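Local coordinates for protein 6-phosphogluconate dehydratase (Shewanella oneidensis, PDB 2GP4) that probably dehydrates 6-phosphogluconate to 2-keto-3-deoxy-6-phosphogluconate, the dehydration step of the Entner-Doudoroff pathway, and is captured here in the apo form lacking its iron-sulfur cluster, at residues Gly258-Pro262 / Asn391-Gly395. Numbering follows the deposited sequence.
Sequences GLQLP and NTVAG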
loop_
_atom_site.group_PDB
_atom_site.type_symbol
_atom_site.label_atom_id
_atom_site.label_comp_id
_atom_site.label_asym_id
_atom_site.label_seq_id
_atom_site.Cartn_x
_atom_site.Cartn_y
_atom_site.Cartn_z
ATOM N N GLY A 258 -11.983 -3.530 -7.383
ATOM C CA GLY A 258 -13.230 -3.154 -8.039
ATOM C C GLY A 258 -13.937 -1.984 -7.386
ATOM O O GLY A 258 -15.163 -1.967 -7.292
ATOM N N LEU A 259 -13.154 -1.006 -6.936
ATOM C CA LEU A 259 -13.683 0.140 -6.204
ATOM C C LEU A 259 -13.823 1.393 -7.070
ATOM O O LEU A 259 -14.317 2.420 -6.613
ATOM C CB LEU A 259 -12.827 0.411 -4.958
ATOM C CG LEU A 259 -13.369 0.104 -3.550
ATOM C CD1 LEU A 259 -14.634 -0.744 -3.524
ATOM C CD2 LEU A 259 -12.275 -0.523 -2.692
ATOM N N GLN A 260 -13.381 1.292 -8.318
ATOM C CA GLN A 260 -13.570 2.344 -9.313
ATOM C C GLN A 260 -13.828 1.705 -10.674
ATOM O O GLN A 260 -13.552 0.525 -10.860
ATOM C CB GLN A 260 -12.351 3.269 -9.372
ATOM C CG GLN A 260 -11.013 2.550 -9.530
ATOM C CD GLN A 260 -9.820 3.494 -9.525
ATOM O OE1 GLN A 260 -9.751 4.437 -8.736
ATOM N NE2 GLN A 260 -8.867 3.230 -10.408
ATOM N N LEU A 261 -14.359 2.483 -11.614
ATOM C CA LEU A 261 -14.603 2.003 -12.978
ATOM C C LEU A 261 -13.340 1.435 -13.635
ATOM O O LEU A 261 -12.263 2.008 -13.494
ATOM C CB LEU A 261 -15.204 3.115 -13.843
ATOM C CG LEU A 261 -16.723 3.209 -14.053
ATOM C CD1 LEU A 261 -17.549 2.601 -12.926
ATOM C CD2 LEU A 261 -17.128 4.656 -14.298
ATOM N N PRO A 262 -13.473 0.291 -14.333
ATOM C CA PRO A 262 -12.354 -0.335 -15.046
ATOM C C PRO A 262 -11.605 0.639 -15.958
ATOM O O PRO A 262 -12.221 1.332 -16.775
ATOM C CB PRO A 262 -13.036 -1.422 -15.877
ATOM C CG PRO A 262 -14.259 -1.754 -15.126
ATOM C CD PRO A 262 -14.716 -0.493 -14.474
ATOM N N ASN A 391 -18.061 -9.152 -6.298
ATOM C CA ASN A 391 -18.885 -8.036 -6.737
ATOM C C ASN A 391 -18.026 -6.778 -6.814
ATOM O O ASN A 391 -17.199 -6.522 -5.933
ATOM C CB ASN A 391 -20.096 -7.826 -5.812
ATOM C CG ASN A 391 -21.135 -6.864 -6.401
ATOM O OD1 ASN A 391 -21.326 -6.793 -7.618
ATOM N ND2 ASN A 391 -21.809 -6.124 -5.536
ATOM N N THR A 392 -18.200 -6.010 -7.883
ATOM C CA THR A 392 -17.461 -4.767 -8.050
ATOM C C THR A 392 -18.436 -3.634 -8.350
ATOM O O THR A 392 -19.619 -3.875 -8.625
ATOM C CB THR A 392 -16.385 -4.849 -9.173
ATOM O OG1 THR A 392 -17.002 -4.720 -10.456
ATOM C CG2 THR A 392 -15.605 -6.155 -9.120
ATOM N N VAL A 393 -17.936 -2.401 -8.307
ATOM C CA VAL A 393 -18.742 -1.229 -8.629
ATOM C C VAL A 393 -19.243 -1.218 -10.078
ATOM O O VAL A 393 -20.172 -0.482 -10.400
ATOM C CB VAL A 393 -17.999 0.086 -8.309
ATOM C CG1 VAL A 393 -17.720 0.187 -6.809
ATOM C CG2 VAL A 393 -16.706 0.203 -9.116
ATOM N N ALA A 394 -18.636 -2.039 -10.935
ATOM C CA ALA A 394 -19.034 -2.152 -12.339
ATOM C C ALA A 394 -19.920 -3.364 -12.597
ATOM O O ALA A 394 -20.335 -3.602 -13.732
ATOM C CB ALA A 394 -17.802 -2.211 -13.239
ATOM N N GLY A 395 -20.205 -4.127 -11.546
ATOM C CA GLY A 395 -20.977 -5.356 -11.678
ATOM C C GLY A 395 -20.216 -6.559 -11.160
ATOM O O GLY A 395 -19.066 -6.441 -10.726
#
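Val393 N donates to Gly258 O at 3.0 Å, and this is the one hydrogen bond between 258-262 and 391-395. It is nearly straight, 173° at the hydrogen, with the donor tilted 17° from the carbonyl plane. Gly258 leaves helix 252-256 in a Schellman motif, and its carbonyl O is the acceptor here. Its lack of a side chain matters, because a CB would run into Thr392 CB.

The tight part lies around Val393. With CG1 anti to the carbonyl carbon (chi1 -63°), Val393 CG2 falls between the backbone N and the carbonyl carbon and comes within 3.2 Å of Gly258 O and 3.6 Å of Gln260 N. The valine thus packs on backbone, inside the bend of 258-262, while Leu259 and Gln260 leave the backbone away from 391-395, and their side chains touch Phe195 and Leu254. Leu194 and Tyr401 also touch Val393.

The other end is looser. There Ala394, partly exposed, meets the Pro262 ring, with Ala394 CB 3.7 Å from Pro262 CD.

Thr392 to Gly395 form a type I turn joining the short strands 391-392 and 395-396. Thr392 OG1 bonds within this turn. It gives a hydrogen bond to Gly395 O at 2.7 Å, on a lone pair in the carbonyl plane, and accepts from Ala394 N at 3.2 Å, an ST turn. Gly395 O also accepts from Thr392 N. A valine in place of Thr392 would probably leave Ala394 N without this acceptor and Gly395 O with one donor fewer, so that the turn is held less firmly.

Both segments belong to the largely helical N-terminal domain, where the contact fastens a helix exit to a hairpin turn. One straight backbone bond and valine methyls on main chain make the junction; the Thr392 hydroxyl serves the turn itself, not the partner segment.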